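Local atomic coordinates of formimidoylglutamase (Bacillus subtilis, PDB entry 3M1R), a protein that hydrolyses N-formimidoyl-L-glutamate to L-glutamate and formamide in the last step of histidine degradation, using two manganese ions per subunit. Residues I150-H155 / D268-A273; N210-D215 / K227-V232; L249-A254 / P258-G263. All blocks are in the same frame, centred on the assembly; numbering follows the deposited sequence.

Contact 1. Residues I150-H155 / D268-A273; sequences IQFDAH and DELLEA. With CA (calcium ion), chain B; CA (calcium ion), chain C.
Phe152, at the end of strand 147-152, meets Leu270 and Ala273 of helix 267-278, a worked example of strand-to-helix packing in the parallel alpha/beta fold of the arginase family. Its CB points toward the helix, and chi1 of -73°, with CG anti to the carbonyl carbon, swings the ring out from the strand to present one face to Leu270. Leu270 CD1 lies nearest Phe152 CD1, 3.7 Å away, with Phe152 CG and CE1 scarcely farther. This methyl rides over the face, 18° off the ring normal, in a CH-pi contact that carries most of the packing. At the far end, Phe152 CZ stops 4.0 Å from Ala273 CB, which approaches obliquely.

Metal ligands follow directly on the C-terminal end of the strand. Asp153 OD1 holds one calcium ion at 2.4 Å and OD2 the other, while His155 ND1 joins the first; calcium occupies sites inferred to take the enzyme's two manganese ions. Asp245 contributes to both and Asp247 to the first. Gln151 NE2 donates to Asp153 OD2 in a nearly straight bond (170°), and His155 N closes an Asx turn on Asp153 OD1. Without a polar bond of its own, the buried contact rests on dispersion and shape, an apolar footing beside the charged dinuclear centre.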
# COMPACT_ATOMS: atom_id res chain seq x y z
N ILE D 150 21.64 16.65 25.04
CA ILE D 150 21.31 15.24 25.15
C ILE D 150 20.75 14.78 23.80
O ILE D 150 19.64 15.17 23.42
CB ILE D 150 20.33 14.97 26.29
CG1 ILE D 150 21.00 15.31 27.62
CG2 ILE D 150 19.87 13.51 26.27
CD1 ILE D 150 20.05 15.37 28.77
N GLN D 151 21.55 13.99 23.10
CA GLN D 151 21.25 13.52 21.74
C GLN D 151 20.81 12.06 21.79
O GLN D 151 21.62 11.17 22.07
CB GLN D 151 22.49 13.70 20.86
CG GLN D 151 22.43 13.08 19.45
CD GLN D 151 23.79 13.09 18.73
OE1 GLN D 151 24.80 13.57 19.27
NE2 GLN D 151 23.82 12.56 17.52
N PHE D 152 19.51 11.80 21.57
CA PHE D 152 19.03 10.44 21.41
C PHE D 152 19.26 10.02 19.96
O PHE D 152 18.73 10.64 19.03
CB PHE D 152 17.55 10.32 21.77
CG PHE D 152 17.28 10.41 23.25
CD1 PHE D 152 17.31 9.28 24.04
CD2 PHE D 152 16.98 11.62 23.84
CE1 PHE D 152 17.05 9.36 25.39
CE2 PHE D 152 16.74 11.71 25.19
CZ PHE D 152 16.76 10.59 25.97
N ASP D 153 20.08 9.00 19.76
CA ASP D 153 20.51 8.65 18.41
C ASP D 153 21.16 7.28 18.31
O ASP D 153 21.93 6.88 19.21
CB ASP D 153 21.50 9.72 17.89
CG ASP D 153 21.34 9.96 16.41
OD1 ASP D 153 21.21 8.95 15.71
OD2 ASP D 153 21.33 11.13 15.96
N ALA D 154 20.86 6.56 17.23
CA ALA D 154 21.62 5.37 16.88
C ALA D 154 22.99 5.76 16.32
O ALA D 154 23.89 4.94 16.31
CB ALA D 154 20.86 4.50 15.82
N HIS D 155 23.13 7.00 15.84
CA HIS D 155 24.33 7.42 15.10
C HIS D 155 25.01 8.63 15.73
O HIS D 155 24.35 9.49 16.29
CB HIS D 155 24.00 7.80 13.66
CG HIS D 155 23.02 6.88 13.01
ND1 HIS D 155 21.66 7.00 13.19
CD2 HIS D 155 23.20 5.82 12.19
CE1 HIS D 155 21.04 6.07 12.50
NE2 HIS D 155 21.94 5.33 11.88
N ASP D 268 8.19 3.44 24.98
CA ASP D 268 7.88 3.70 26.39
C ASP D 268 9.15 4.02 27.20
O ASP D 268 9.14 4.87 28.09
CB ASP D 268 7.11 2.54 26.99
CG ASP D 268 7.79 1.21 26.76
OD1 ASP D 268 8.85 0.97 27.37
OD2 ASP D 268 7.26 0.40 25.96
N GLU D 269 10.24 3.33 26.88
CA GLU D 269 11.56 3.64 27.41
C GLU D 269 11.98 5.08 27.08
O GLU D 269 12.47 5.80 27.93
CB GLU D 269 12.58 2.73 26.74
CG GLU D 269 13.38 1.87 27.65
CD GLU D 269 14.37 1.03 26.87
OE1 GLU D 269 14.05 0.65 25.71
OE2 GLU D 269 15.47 0.79 27.39
N LEU D 270 11.79 5.48 25.82
CA LEU D 270 12.13 6.84 25.41
C LEU D 270 11.24 7.85 26.13
O LEU D 270 11.72 8.87 26.64
CB LEU D 270 12.01 7.00 23.88
CG LEU D 270 12.31 8.36 23.22
CD1 LEU D 270 13.71 8.85 23.58
CD2 LEU D 270 12.12 8.31 21.66
N LEU D 271 9.93 7.58 26.16
CA LEU D 271 9.00 8.55 26.73
C LEU D 271 9.39 8.82 28.19
O LEU D 271 9.39 9.97 28.63
CB LEU D 271 7.55 8.07 26.63
CG LEU D 271 6.99 7.85 25.21
CD1 LEU D 271 5.57 7.26 25.28
CD2 LEU D 271 6.97 9.14 24.43
N GLU D 272 9.74 7.77 28.93
CA GLU D 272 10.06 7.91 30.34
C GLU D 272 11.32 8.76 30.50
O GLU D 272 11.39 9.62 31.37
CB GLU D 272 10.26 6.54 30.98
CG GLU D 272 9.95 6.48 32.47
CD GLU D 272 8.51 6.87 32.79
OE1 GLU D 272 8.26 7.31 33.93
OE2 GLU D 272 7.63 6.76 31.91
N ALA D 273 12.29 8.54 29.62
CA ALA D 273 13.57 9.26 29.68
C ALA D 273 13.40 10.74 29.38
O ALA D 273 13.91 11.60 30.09
CB ALA D 273 14.59 8.63 28.72
CA CA B . 20.13 8.76 13.61
CA CA C . 21.29 10.92 13.31

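Contact 2. Residues N210-D215 / K227-V232; sequences NIHTMD and KEILPV
Asn210 ND2 is held by two backbone carbonyls, donating to Gln184 O and, weakly, to Leu186 O. This ties the amide to the backbone leading into strand 186-191, and the other end of the group, OD1, comes no closer than 4.1 Å to Ile229 CD1, a loose van der Waals contact. The heart of the contact is the crossing of His212 and Ile229. There His212 NE2 lies 3.8 Å from Ile229 CG1 and 3.9 Å from Ile229 CB, while CE1 of the same imidazole reaches CB at 4.1 Å, so the NE2-CE1 side of the ring meets CB and CG1 obliquely. In Ile229, chi1 of -165° carries CG1 to the histidine, and chi2 of 47° then turns CD1 toward Asn210.

The helix is kinked just beyond, where Pro231 has no N-H to offer and the bond from Val232 N to Ile229 O is weak. Strand 210-213 is the outermost of the parallel sheet within this chain, beside strand 186-191, whose Ile187 also touches Ile229. In the helix-on-sheet packing of an alpha/beta fold, helix 222-234 covers one face of this edge strand, with Thr225 against His212 and Val233 against Asn210, whereas the intervening Ile211 packs on helix 198-206.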
# COMPACT_ATOMS: atom_id res chain seq x y z
N ASN D 210 30.41 12.03 25.35
CA ASN D 210 29.92 10.99 26.24
C ASN D 210 29.05 10.01 25.47
O ASN D 210 27.89 10.31 25.17
CB ASN D 210 29.13 11.59 27.39
CG ASN D 210 29.93 12.62 28.16
OD1 ASN D 210 30.94 12.30 28.78
ND2 ASN D 210 29.47 13.86 28.12
N ILE D 211 29.60 8.85 25.18
CA ILE D 211 28.90 7.88 24.36
C ILE D 211 28.30 6.75 25.18
O ILE D 211 28.99 6.07 25.93
CB ILE D 211 29.83 7.31 23.29
CG1 ILE D 211 30.47 8.46 22.51
CG2 ILE D 211 29.05 6.36 22.36
CD1 ILE D 211 31.81 8.11 21.89
N HIS D 212 27.00 6.55 25.03
CA HIS D 212 26.31 5.44 25.70
C HIS D 212 25.61 4.55 24.68
O HIS D 212 24.54 4.89 24.16
CB HIS D 212 25.33 5.99 26.73
CG HIS D 212 25.99 6.85 27.76
ND1 HIS D 212 26.31 6.39 29.02
CD2 HIS D 212 26.47 8.11 27.69
CE1 HIS D 212 26.92 7.34 29.69
NE2 HIS D 212 27.04 8.40 28.90
N THR D 213 26.22 3.40 24.40
CA THR D 213 25.68 2.46 23.42
C THR D 213 24.39 1.82 23.90
O THR D 213 24.00 1.95 25.07
CB THR D 213 26.70 1.36 23.08
OG1 THR D 213 26.89 0.52 24.22
CG2 THR D 213 28.03 1.98 22.69
N MSE D 214 23.71 1.17 22.97
CA MSE D 214 22.52 0.38 23.26
C MSE D 214 22.91 -0.75 24.20
O MSE D 214 22.11 -1.16 25.04
CB MSE D 214 21.94 -0.20 21.97
CG MSE D 214 21.09 0.78 21.17
SE MSE D 214 19.59 1.54 22.20
CE MSE D 214 18.82 -0.11 22.90
N ASP D 215 24.14 -1.23 24.05
CA ASP D 215 24.63 -2.35 24.85
C ASP D 215 24.71 -1.92 26.31
O ASP D 215 24.24 -2.62 27.21
CB ASP D 215 26.01 -2.81 24.36
CG ASP D 215 26.18 -4.34 24.40
OD1 ASP D 215 25.85 -5.00 23.39
OD2 ASP D 215 26.65 -4.87 25.43
N LYS D 227 21.06 9.20 34.93
CA LYS D 227 21.38 9.72 36.26
C LYS D 227 22.88 9.69 36.49
O LYS D 227 23.44 10.58 37.12
CB LYS D 227 20.66 8.91 37.35
CG LYS D 227 19.19 9.25 37.47
CD LYS D 227 18.44 8.17 38.20
CE LYS D 227 17.01 8.58 38.49
NZ LYS D 227 16.30 7.57 39.33
N GLU D 228 23.52 8.67 35.94
CA GLU D 228 24.96 8.49 36.08
C GLU D 228 25.73 9.61 35.37
O GLU D 228 26.77 10.04 35.85
CB GLU D 228 25.36 7.12 35.54
CG GLU D 228 26.71 6.60 36.01
CD GLU D 228 26.83 5.08 35.92
OE1 GLU D 228 27.92 4.59 35.59
OE2 GLU D 228 25.82 4.39 36.18
N ILE D 229 25.22 10.08 34.24
CA ILE D 229 25.96 11.05 33.43
C ILE D 229 25.45 12.49 33.48
O ILE D 229 26.24 13.43 33.37
CB ILE D 229 26.01 10.62 31.94
CG1 ILE D 229 27.08 11.40 31.20
CG2 ILE D 229 24.64 10.81 31.29
CD1 ILE D 229 28.40 11.46 31.93
N LEU D 230 24.15 12.68 33.62
CA LEU D 230 23.60 14.03 33.50
C LEU D 230 24.12 15.01 34.58
O LEU D 230 24.51 16.14 34.25
CB LEU D 230 22.07 14.01 33.47
CG LEU D 230 21.42 15.37 33.18
CD1 LEU D 230 21.97 15.94 31.89
CD2 LEU D 230 19.91 15.25 33.12
N PRO D 231 24.14 14.58 35.85
CA PRO D 231 24.63 15.44 36.93
C PRO D 231 26.01 16.01 36.65
O PRO D 231 26.26 17.19 36.94
CB PRO D 231 24.69 14.50 38.12
CG PRO D 231 23.54 13.58 37.89
CD PRO D 231 23.54 13.34 36.39
N VAL D 232 26.90 15.20 36.11
CA VAL D 232 28.26 15.66 35.84
C VAL D 232 28.22 16.78 34.81
O VAL D 232 28.92 17.79 34.93
CB VAL D 232 29.15 14.54 35.31
CG1 VAL D 232 30.61 14.97 35.34
CG2 VAL D 232 28.93 13.27 36.12

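Contact 3. Residues L249-A254 / P258-G263; sequences LDQSHA and PAIGPG
This is a buried loop-to-loop contact, in which two nearby parts of the long connection between strand 239-245 and helix 267-278 are folded against each other by one backbone hydrogen bond, a bridging water and a carboxylate. Gln251 N donates to Gly261 O over 3.1 Å, the donor standing above the carbonyl plane. Beside it a water accepts from Gly261 N at 2.9 Å and lies 3.0 Å from Leu249 O, bridging the two backbones.

Asp250 divides its carboxylate between the two parts. OD2 closes an Asx turn, accepting from Ser252 N at 3.0 Å and from Ser252 OG at 2.8 Å, the two donors coming from opposite faces of its plane. OD1 reaches across to Gly263 N, 2.9 Å away in a weak bond, and also accepts from Gly264 N. With an alanine here, Ser252 and the Gly263 and Gly264 N-H groups would be likely to lose their shared acceptor, leaving the turn at Ser252 less firmly held. Asp250 follows closely on the Asp-x-Asp pair of this arginase-family sequence, Asp245 and Asp247, which bind calcium here.

Gln251 takes the crowded position about its first torsion (chi1 59°) and then runs extended, laying CG and CD along the Gly261 backbone. Its CB sits 3.7 Å from Ile260 CB, and the methyl CG2 of Ile260 comes equally near to Ala254 O. The amide of Gln251 ends at the subunit interface, where NE2 donates to Met300 O of a neighbouring subunit. Gly263 has a positive phi (90°), where a side chain would collide with the carbonyl oxygen of Pro262.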
# COMPACT_ATOMS: atom_id res chain seq x y z
N LEU D 249 14.92 4.72 18.02
CA LEU D 249 13.93 3.70 18.32
C LEU D 249 14.11 2.52 17.39
O LEU D 249 14.55 2.67 16.26
CB LEU D 249 12.51 4.25 18.15
CG LEU D 249 12.07 5.30 19.16
CD1 LEU D 249 10.85 6.06 18.65
CD2 LEU D 249 11.80 4.68 20.55
N ASP D 250 13.77 1.35 17.90
CA ASP D 250 13.78 0.12 17.16
C ASP D 250 12.81 0.17 15.99
O ASP D 250 11.71 0.75 16.10
CB ASP D 250 13.39 -1.04 18.08
CG ASP D 250 13.59 -2.39 17.43
OD1 ASP D 250 14.72 -2.94 17.51
OD2 ASP D 250 12.62 -2.92 16.86
N GLN D 251 13.19 -0.45 14.87
CA GLN D 251 12.34 -0.36 13.68
C GLN D 251 10.91 -0.81 13.95
O GLN D 251 9.97 -0.26 13.38
CB GLN D 251 12.95 -1.10 12.47
CG GLN D 251 13.20 -2.58 12.66
CD GLN D 251 13.87 -3.19 11.44
OE1 GLN D 251 14.27 -2.48 10.52
NE2 GLN D 251 13.99 -4.50 11.42
N SER D 252 10.72 -1.76 14.86
CA SER D 252 9.35 -2.21 15.13
C SER D 252 8.49 -1.13 15.80
O SER D 252 7.26 -1.17 15.70
CB SER D 252 9.33 -3.53 15.91
OG SER D 252 9.93 -3.39 17.20
N HIS D 253 9.13 -0.17 16.47
CA HIS D 253 8.44 0.92 17.16
C HIS D 253 8.40 2.22 16.35
O HIS D 253 7.52 3.05 16.56
CB HIS D 253 9.08 1.20 18.54
CG HIS D 253 8.78 0.16 19.57
ND1 HIS D 253 8.23 0.46 20.81
CD2 HIS D 253 8.91 -1.19 19.54
CE1 HIS D 253 8.05 -0.66 21.49
NE2 HIS D 253 8.45 -1.67 20.75
N ALA D 254 9.35 2.40 15.44
CA ALA D 254 9.35 3.56 14.54
C ALA D 254 9.67 3.16 13.10
O ALA D 254 10.78 3.41 12.63
CB ALA D 254 10.35 4.61 15.03
N PRO D 258 13.90 7.16 8.21
CA PRO D 258 14.70 6.70 7.07
C PRO D 258 15.64 5.55 7.45
O PRO D 258 15.54 4.49 6.84
CB PRO D 258 15.45 7.96 6.63
CG PRO D 258 14.48 9.10 7.05
CD PRO D 258 13.97 8.62 8.38
N ALA D 259 16.50 5.74 8.44
CA ALA D 259 17.45 4.68 8.79
C ALA D 259 16.89 3.74 9.85
O ALA D 259 17.13 3.93 11.03
CB ALA D 259 18.79 5.28 9.24
N ILE D 260 16.14 2.72 9.43
CA ILE D 260 15.59 1.72 10.35
C ILE D 260 16.52 0.51 10.46
O ILE D 260 17.28 0.21 9.54
CB ILE D 260 14.20 1.19 9.90
CG1 ILE D 260 14.26 0.70 8.45
CG2 ILE D 260 13.11 2.24 10.06
CD1 ILE D 260 12.97 0.08 7.98
N GLY D 261 16.42 -0.18 11.59
CA GLY D 261 17.11 -1.42 11.85
C GLY D 261 16.70 -1.93 13.21
O GLY D 261 16.09 -1.19 14.00
N PRO D 262 17.02 -3.18 13.51
CA PRO D 262 16.75 -3.79 14.82
C PRO D 262 17.77 -3.35 15.86
O PRO D 262 18.81 -2.77 15.50
CB PRO D 262 16.90 -5.28 14.52
CG PRO D 262 18.03 -5.31 13.51
CD PRO D 262 17.80 -4.09 12.64
N GLY D 263 17.48 -3.59 17.13
CA GLY D 263 18.41 -3.31 18.22
C GLY D 263 18.32 -1.93 18.85
O GLY D 263 19.29 -1.44 19.41
O HOH W 1 15.85 1.68 13.69

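How the contacts relate
From the N terminus, residues 150-155 open the widest loop, which closes only at 268-273, and contact 1 therefore encloses the other two. Within it, contact 2 closes a short excursion from edge strand to covering helix, and contact 3 then folds the loop after strand 239-245; these two follow in series and none cross. The three also touch. Ile150 CD1 packs 3.7 Å from Leu230 CD1, tying the strand of contact 1 to the helix of contact 2, both contacts reaching the same sheet. Leu249 meets Leu270, and Ala259 meets His155, joining contact 3 to both the helix and the metal-binding part of contact 1. Met214 CG reaches Gly263 O, linking contacts 2 and 3.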